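Local coordinates for immunity 23 family protein (Burkholderia dolosa AU0158, PDB 5FFP), which probably neutralises the toxin of a contact-dependent growth inhibition system, protecting the cell that makes it as its immunity protein, at residues M1-C13 against E143-S155. Residues are numbered along the deposited sequence; the frame is centred on the assembly and turned at random.
Sequences MLSGNPHTFAIWC and EFQSVVRDVLAKS
Val147 is a bump that presses on Gly4 and Phe9 at the middle of this contact. Val147 CG2 lies 3.7 Å from Gly4 CA, on bare backbone. Val147 CG1 fills a hollow walled by Ser3 O, Ile11 CG1 and the Phe9 ring, with Phe9 CE2 at 3.6 Å. A chi1 of 176° carries the Phe9 ring away from its backbone N, to where CE2 and CZ meet Phe144 CD2. Phe144 CD2 sits over one face of that ring, 3.4 Å from Phe9 CE2. The two ring planes are 28° apart and slid, with little overlap. Tyr31 meets Phe9 edge-to-face, and Leu123 touches both phenylalanines. The C-terminal helix 143-154 thus packs on one side of the antiparallel sheet that begins with the hairpin of strands 2-3 and 9-15. Helix and strand 9-13 run nearly parallel, at 23°. Further along, Val151 CG2 wedges between Ser3 CB, at 3.5 Å, and Ile11 CD1, at 3.9 Å. At the hairpin turn, which holds a classic beta bulge, Thr8 OG1 lies 3.0 Å from Glu143 OE2. Glu143 OE1 is bound by Val140 N. At the other end, Lys154 lies alongside selenomethionine Met1, running the opposite way, with Met1 SE 4.0 Å from Lys154 CB.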
HETATM    1  N   MSE A   1      -7.294 -22.208  24.294  1.00 45.93           N
HETATM    2  CA  MSE A   1      -7.570 -21.036  25.174  1.00 47.49           C
HETATM    3  C   MSE A   1      -8.585 -20.173  24.492  1.00 41.29           C
HETATM    4  O   MSE A   1      -8.591 -20.059  23.270  1.00 38.36           O
HETATM    5  CB  MSE A   1      -6.261 -20.304  25.468  1.00 56.47           C
HETATM    6  CG  MSE A   1      -6.299 -18.795  25.191  1.00 68.73           C
HETATM    7 SE   MSE A   1      -4.560 -17.919  25.625  1.00 95.75          SE
HETATM    8  CE  MSE A   1      -3.261 -19.370  25.252  1.00 88.21           C
ATOM      9  N   LEU A   2      -9.440 -19.536  25.278  1.00 38.28           N
ATOM     10  CA  LEU A   2     -10.540 -18.747  24.719  1.00 35.90           C
ATOM     11  C   LEU A   2     -10.784 -17.506  25.560  1.00 35.52           C
ATOM     12  O   LEU A   2     -11.002 -17.579  26.751  1.00 35.11           O
ATOM     13  CB  LEU A   2     -11.812 -19.576  24.630  1.00 35.49           C
ATOM     14  CG  LEU A   2     -13.070 -18.952  24.033  1.00 35.09           C
ATOM     15  CD1 LEU A   2     -12.813 -18.288  22.709  1.00 34.50           C
ATOM     16  CD2 LEU A   2     -14.094 -20.046  23.818  1.00 34.59           C
ATOM     17  N   SER A   3     -10.649 -16.357  24.918  1.00 33.93           N
ATOM     18  CA  SER A   3     -10.697 -15.121  25.616  1.00 35.06           C
ATOM     19  C   SER A   3     -11.798 -14.328  24.957  1.00 32.99           C
ATOM     20  O   SER A   3     -11.946 -14.344  23.738  1.00 30.93           O
ATOM     21  CB  SER A   3      -9.312 -14.447  25.533  1.00 37.08           C
ATOM     22  OG  SER A   3      -9.163 -13.515  26.582  1.00 40.86           O
ATOM     23  N   GLY A   4     -12.576 -13.646  25.778  1.00 34.15           N
ATOM     24  CA  GLY A   4     -13.714 -12.858  25.306  1.00 33.77           C
ATOM     25  C   GLY A   4     -14.993 -13.691  25.285  1.00 32.37           C
ATOM     26  O   GLY A   4     -15.146 -14.684  26.003  1.00 32.28           O
ATOM     27  N   ASN A   5     -15.933 -13.271  24.452  1.00 31.69           N
ATOM     28  CA  ASN A   5     -17.309 -13.762  24.519  1.00 30.52           C
ATOM     29  C   ASN A   5     -17.788 -14.031  23.114  1.00 28.94           C
ATOM     30  O   ASN A   5     -17.997 -13.082  22.348  1.00 29.48           O
ATOM     31  CB  ASN A   5     -18.175 -12.683  25.155  1.00 32.18           C
ATOM     32  CG  ASN A   5     -19.653 -13.045  25.186  1.00 31.72           C
ATOM     33  OD1 ASN A   5     -20.131 -13.980  24.536  1.00 29.92           O
ATOM     34  ND2 ASN A   5     -20.392 -12.270  25.950  1.00 33.52           N
ATOM     35  N   PRO A   6     -17.967 -15.308  22.761  1.00 27.07           N
ATOM     36  CA  PRO A   6     -18.251 -15.599  21.376  1.00 26.33           C
ATOM     37  C   PRO A   6     -19.469 -14.886  20.809  1.00 27.56           C
ATOM     38  O   PRO A   6     -19.558 -14.767  19.603  1.00 27.93           O
ATOM     39  CB  PRO A   6     -18.497 -17.094  21.373  1.00 25.07           C
ATOM     40  CG  PRO A   6     -17.641 -17.575  22.480  1.00 25.17           C
ATOM     41  CD  PRO A   6     -17.691 -16.517  23.530  1.00 26.48           C
ATOM     42  N   HIS A   7     -20.411 -14.448  21.641  1.00 28.48           N
ATOM     43  CA  HIS A   7     -21.598 -13.781  21.106  1.00 29.70           C
ATOM     44  C   HIS A   7     -21.309 -12.366  20.663  1.00 31.17           C
ATOM     45  O   HIS A   7     -22.096 -11.789  19.927  1.00 33.18           O
ATOM     46  CB  HIS A   7     -22.773 -13.787  22.117  1.00 30.33           C
ATOM     47  CG  HIS A   7     -23.442 -15.126  22.265  1.00 29.26           C
ATOM     48  ND1 HIS A   7     -24.254 -15.444  23.335  1.00 29.75           N
ATOM     49  CD2 HIS A   7     -23.378 -16.249  21.507  1.00 28.40           C
ATOM     50  CE1 HIS A   7     -24.685 -16.692  23.211  1.00 28.86           C
ATOM     51  NE2 HIS A   7     -24.169 -17.202  22.111  1.00 28.13           N
ATOM     52  N   THR A   8     -20.215 -11.781  21.132  1.00 31.21           N
ATOM     53  CA  THR A   8     -19.811 -10.443  20.700  1.00 32.70           C
ATOM     54  C   THR A   8     -18.449 -10.553  19.960  1.00 31.72           C
ATOM     55  O   THR A   8     -18.406 -10.611  18.719  1.00 31.34           O
ATOM     56  CB  THR A   8     -19.685  -9.533  21.909  1.00 34.56           C
ATOM     57  OG1 THR A   8     -18.978 -10.241  22.920  1.00 33.51           O
ATOM     58  CG2 THR A   8     -21.078  -9.125  22.469  1.00 36.01           C
ATOM     59  N   PHE A   9     -17.363 -10.668  20.722  1.00 30.88           N
ATOM     60  CA  PHE A   9     -16.058 -10.959  20.138  1.00 29.93           C
ATOM     61  C   PHE A   9     -15.197 -11.832  21.043  1.00 28.57           C
ATOM     62  O   PHE A   9     -15.053 -11.569  22.242  1.00 29.31           O
ATOM     63  CB  PHE A   9     -15.304  -9.654  19.809  1.00 31.97           C
ATOM     64  CG  PHE A   9     -13.929  -9.884  19.291  1.00 31.27           C
ATOM     65  CD1 PHE A   9     -13.736 -10.553  18.085  1.00 29.97           C
ATOM     66  CD2 PHE A   9     -12.816  -9.518  20.031  1.00 32.20           C
ATOM     67  CE1 PHE A   9     -12.464 -10.816  17.622  1.00 29.17           C
ATOM     68  CE2 PHE A   9     -11.536  -9.767  19.557  1.00 31.55           C
ATOM     69  CZ  PHE A   9     -11.367 -10.406  18.356  1.00 29.99           C
ATOM     70  N   ALA A  10     -14.609 -12.866  20.460  1.00 26.82           N
ATOM     71  CA  ALA A  10     -13.666 -13.689  21.190  1.00 26.04           C
ATOM     72  C   ALA A  10     -12.612 -14.213  20.249  1.00 25.07           C
ATOM     73  O   ALA A  10     -12.835 -14.278  19.034  1.00 24.38           O
ATOM     74  CB  ALA A  10     -14.384 -14.844  21.847  1.00 25.17           C
ATOM     75  N   ILE A  11     -11.479 -14.615  20.838  1.00 25.10           N
ATOM     76  CA  ILE A  11     -10.420 -15.309  20.127  1.00 23.93           C
ATOM     77  C   ILE A  11     -10.276 -16.647  20.752  1.00 23.03           C
ATOM     78  O   ILE A  11     -10.146 -16.750  21.982  1.00 24.65           O
ATOM     79  CB  ILE A  11      -9.073 -14.569  20.248  1.00 25.42           C
ATOM     80  CG1 ILE A  11      -9.251 -13.123  19.749  1.00 26.89           C
ATOM     81  CG2 ILE A  11      -8.002 -15.248  19.388  1.00 24.38           C
ATOM     82  CD1 ILE A  11      -8.023 -12.283  19.880  1.00 28.62           C
ATOM     83  N   TRP A  12     -10.273 -17.673  19.913  1.00 21.20           N
ATOM     84  CA  TRP A  12     -10.055 -19.016  20.319  1.00 20.38           C
ATOM     85  C   TRP A  12      -8.732 -19.477  19.688  1.00 20.23           C
ATOM     86  O   TRP A  12      -8.611 -19.458  18.435  1.00 19.53           O
ATOM     87  CB  TRP A  12     -11.203 -19.850  19.751  1.00 19.33           C
ATOM     88  CG  TRP A  12     -11.449 -21.174  20.402  1.00 19.10           C
ATOM     89  CD1 TRP A  12     -10.912 -21.634  21.547  1.00 19.91           C
ATOM     90  CD2 TRP A  12     -12.408 -22.142  19.996  1.00 18.68           C
ATOM     91  NE1 TRP A  12     -11.423 -22.874  21.840  1.00 20.17           N
ATOM     92  CE2 TRP A  12     -12.344 -23.200  20.891  1.00 19.28           C
ATOM     93  CE3 TRP A  12     -13.280 -22.240  18.908  1.00 18.40           C
ATOM     94  CZ2 TRP A  12     -13.117 -24.346  20.754  1.00 19.65           C
ATOM     95  CZ3 TRP A  12     -14.037 -23.411  18.752  1.00 18.60           C
ATOM     96  CH2 TRP A  12     -13.952 -24.428  19.667  1.00 19.19           C
ATOM     97  N   CYS A  13      -7.758 -19.907  20.498  1.00 20.95           N
ATOM     98  CA  CYS A  13      -6.532 -20.489  19.931  1.00 20.82           C
ATOM     99  C   CYS A  13      -5.852 -21.616  20.754  1.00 21.89           C
ATOM    100  O   CYS A  13      -6.008 -21.712  21.993  1.00 23.18           O
ATOM    101  CB  CYS A  13      -5.546 -19.368  19.573  1.00 21.48           C
ATOM    102  SG  CYS A  13      -5.044 -18.300  20.932  1.00 23.44           S
ATOM    103  N   GLU A 143     -13.464  -3.046  23.416  1.00 42.55           N
ATOM    104  CA  GLU A 143     -13.746  -4.466  23.694  1.00 41.13           C
ATOM    105  C   GLU A 143     -12.736  -5.338  22.944  1.00 38.94           C
ATOM    106  O   GLU A 143     -12.061  -6.166  23.547  1.00 38.17           O
ATOM    107  CB  GLU A 143     -15.197  -4.824  23.320  1.00 41.78           C
ATOM    108  CG  GLU A 143     -15.681  -6.203  23.780  1.00 41.69           C
ATOM    109  CD  GLU A 143     -17.129  -6.515  23.388  1.00 43.44           C
ATOM    110  OE1 GLU A 143     -17.949  -5.578  23.240  1.00 47.12           O
ATOM    111  OE2 GLU A 143     -17.483  -7.707  23.250  1.00 42.38           O
ATOM    112  N   PHE A 144     -12.584  -5.091  21.643  1.00 38.20           N
ATOM    113  CA  PHE A 144     -11.585  -5.787  20.837  1.00 36.71           C
ATOM    114  C   PHE A 144     -10.178  -5.719  21.443  1.00 37.32           C
ATOM    115  O   PHE A 144      -9.535  -6.722  21.687  1.00 37.51           O
ATOM    116  CB  PHE A 144     -11.562  -5.248  19.399  1.00 36.75           C
ATOM    117  CG  PHE A 144     -10.496  -5.880  18.551  1.00 36.04           C
ATOM    118  CD1 PHE A 144      -9.218  -5.364  18.548  1.00 36.93           C
ATOM    119  CD2 PHE A 144     -10.764  -7.004  17.795  1.00 34.94           C
ATOM    120  CE1 PHE A 144      -8.227  -5.942  17.795  1.00 37.40           C
ATOM    121  CE2 PHE A 144      -9.777  -7.582  17.030  1.00 35.61           C
ATOM    122  CZ  PHE A 144      -8.509  -7.054  17.032  1.00 36.36           C
ATOM    123  N   GLN A 145      -9.680  -4.531  21.670  1.00 39.96           N
ATOM    124  CA  GLN A 145      -8.353  -4.413  22.250  1.00 41.80           C
ATOM    125  C   GLN A 145      -8.220  -5.225  23.547  1.00 40.94           C
ATOM    126  O   GLN A 145      -7.244  -5.938  23.735  1.00 38.37           O
ATOM    127  CB  GLN A 145      -8.015  -2.943  22.516  1.00 45.17           C
ATOM    128  CG  GLN A 145      -7.786  -2.145  21.244  1.00 47.86           C
ATOM    129  CD  GLN A 145      -9.058  -1.486  20.699  1.00 49.70           C
ATOM    130  OE1 GLN A 145     -10.180  -1.980  20.897  1.00 51.53           O
ATOM    131  NE2 GLN A 145      -8.883  -0.382  19.987  1.00 51.10           N
ATOM    132  N   SER A 146      -9.204  -5.090  24.443  1.00 42.03           N
ATOM    133  CA  SER A 146      -9.133  -5.719  25.767  1.00 42.23           C
ATOM    134  C   SER A 146      -9.079  -7.260  25.680  1.00 39.11           C
ATOM    135  O   SER A 146      -8.376  -7.905  26.450  1.00 38.50           O
ATOM    136  CB  SER A 146     -10.301  -5.259  26.637  1.00 45.84           C
ATOM    137  OG  SER A 146     -11.440  -6.087  26.447  1.00 47.24           O
ATOM    138  N   VAL A 147      -9.798  -7.831  24.719  1.00 37.09           N
ATOM    139  CA  VAL A 147      -9.731  -9.268  24.427  1.00 36.41           C
ATOM    140  C   VAL A 147      -8.354  -9.646  23.873  1.00 35.92           C
ATOM    141  O   VAL A 147      -7.734 -10.594  24.318  1.00 36.34           O
ATOM    142  CB  VAL A 147     -10.841  -9.662  23.419  1.00 36.12           C
ATOM    143  CG1 VAL A 147     -10.575 -11.016  22.760  1.00 36.55           C
ATOM    144  CG2 VAL A 147     -12.191  -9.673  24.113  1.00 36.79           C
ATOM    145  N   VAL A 148      -7.852  -8.869  22.931  1.00 35.87           N
ATOM    146  CA  VAL A 148      -6.493  -9.088  22.428  1.00 37.04           C
ATOM    147  C   VAL A 148      -5.470  -9.031  23.541  1.00 38.89           C
ATOM    148  O   VAL A 148      -4.610  -9.905  23.672  1.00 42.27           O
ATOM    149  CB  VAL A 148      -6.114  -8.078  21.331  1.00 36.71           C
ATOM    150  CG1 VAL A 148      -4.659  -8.233  20.939  1.00 38.14           C
ATOM    151  CG2 VAL A 148      -7.001  -8.277  20.111  1.00 35.53           C
ATOM    152  N   ARG A 149      -5.559  -7.997  24.348  1.00 41.00           N
ATOM    153  CA  ARG A 149      -4.619  -7.800  25.439  1.00 43.70           C
ATOM    154  C   ARG A 149      -4.676  -8.973  26.428  1.00 42.34           C
ATOM    155  O   ARG A 149      -3.653  -9.384  26.986  1.00 41.88           O
ATOM    156  CB  ARG A 149      -4.894  -6.463  26.132  1.00 47.55           C
ATOM    157  CG  ARG A 149      -3.659  -5.842  26.773  1.00 52.72           C
ATOM    158  CD  ARG A 149      -3.894  -4.408  27.238  1.00 56.49           C
ATOM    159  NE  ARG A 149      -3.750  -3.391  26.181  1.00 59.85           N
ATOM    160  CZ  ARG A 149      -4.739  -2.733  25.549  1.00 61.84           C
ATOM    161  NH1 ARG A 149      -4.424  -1.809  24.628  1.00 62.63           N
ATOM    162  NH2 ARG A 149      -6.036  -2.983  25.817  1.00 60.52           N
ATOM    163  N   ASP A 150      -5.879  -9.517  26.615  1.00 41.01           N
ATOM    164  CA  ASP A 150      -6.091 -10.677  27.475  1.00 40.96           C
ATOM    165  C   ASP A 150      -5.392 -11.899  26.878  1.00 40.09           C
ATOM    166  O   ASP A 150      -4.687 -12.632  27.582  1.00 40.91           O
ATOM    167  CB  ASP A 150      -7.601 -10.932  27.620  1.00 41.46           C
ATOM    168  CG  ASP A 150      -7.950 -11.916  28.730  1.00 44.01           C
ATOM    169  OD1 ASP A 150      -7.158 -12.095  29.695  1.00 45.49           O
ATOM    170  OD2 ASP A 150      -9.064 -12.501  28.642  1.00 46.47           O
ATOM    171  N   VAL A 151      -5.588 -12.131  25.584  1.00 38.43           N
ATOM    172  CA  VAL A 151      -4.897 -13.246  24.934  1.00 39.73           C
ATOM    173  C   VAL A 151      -3.371 -13.167  25.111  1.00 41.30           C
ATOM    174  O   VAL A 151      -2.720 -14.164  25.349  1.00 42.23           O
ATOM    175  CB  VAL A 151      -5.250 -13.341  23.450  1.00 38.51           C
ATOM    176  CG1 VAL A 151      -4.414 -14.418  22.789  1.00 40.42           C
ATOM    177  CG2 VAL A 151      -6.709 -13.698  23.284  1.00 37.30           C
ATOM    178  N   LEU A 152      -2.815 -11.969  25.028  1.00 42.81           N
ATOM    179  CA  LEU A 152      -1.360 -11.791  25.195  1.00 45.55           C
ATOM    180  C   LEU A 152      -0.904 -12.005  26.623  1.00 47.58           C
ATOM    181  O   LEU A 152       0.179 -12.530  26.855  1.00 49.42           O
ATOM    182  CB  LEU A 152      -0.930 -10.406  24.730  1.00 45.78           C
ATOM    183  CG  LEU A 152      -1.216 -10.153  23.252  1.00 45.59           C
ATOM    184  CD1 LEU A 152      -1.060  -8.667  22.925  1.00 47.08           C
ATOM    185  CD2 LEU A 152      -0.331 -11.027  22.383  1.00 46.33           C
ATOM    186  N   ALA A 153      -1.728 -11.582  27.577  1.00 48.69           N
ATOM    187  CA  ALA A 153      -1.423 -11.785  28.992  1.00 51.44           C
ATOM    188  C   ALA A 153      -1.397 -13.269  29.365  1.00 52.91           C
ATOM    189  O   ALA A 153      -0.549 -13.682  30.143  1.00 54.00           O
ATOM    190  CB  ALA A 153      -2.428 -11.044  29.869  1.00 51.03           C
ATOM    191  N   LYS A 154      -2.323 -14.053  28.812  1.00 53.64           N
ATOM    192  CA  LYS A 154      -2.515 -15.446  29.241  1.00 58.47           C
ATOM    193  C   LYS A 154      -1.549 -16.472  28.619  1.00 61.75           C
ATOM    194  O   LYS A 154      -1.507 -17.627  29.046  1.00 63.13           O
ATOM    195  CB  LYS A 154      -3.963 -15.890  28.970  1.00 59.22           C
ATOM    196  CG  LYS A 154      -4.989 -15.269  29.909  1.00 60.81           C
ATOM    197  CD  LYS A 154      -6.418 -15.443  29.413  1.00 61.89           C
ATOM    198  CE  LYS A 154      -6.725 -16.872  28.891  1.00 64.02           C
ATOM    199  NZ  LYS A 154      -8.132 -17.125  28.439  1.00 64.85           N
ATOM    200  N   SER A 155      -0.779 -16.060  27.618  1.00 63.93           N
ATOM    201  CA  SER A 155       0.034 -17.001  26.850  1.00 67.36           C
ATOM    202  C   SER A 155       1.273 -17.549  27.582  1.00 71.01           C
ATOM    203  O   SER A 155       2.261 -16.845  27.783  1.00 72.19           O
ATOM    204  CB  SER A 155       0.399 -16.352  25.520  1.00 66.93           C
ATOM    205  OG  SER A 155      -0.813 -16.037  24.838  1.00 65.02           O
TER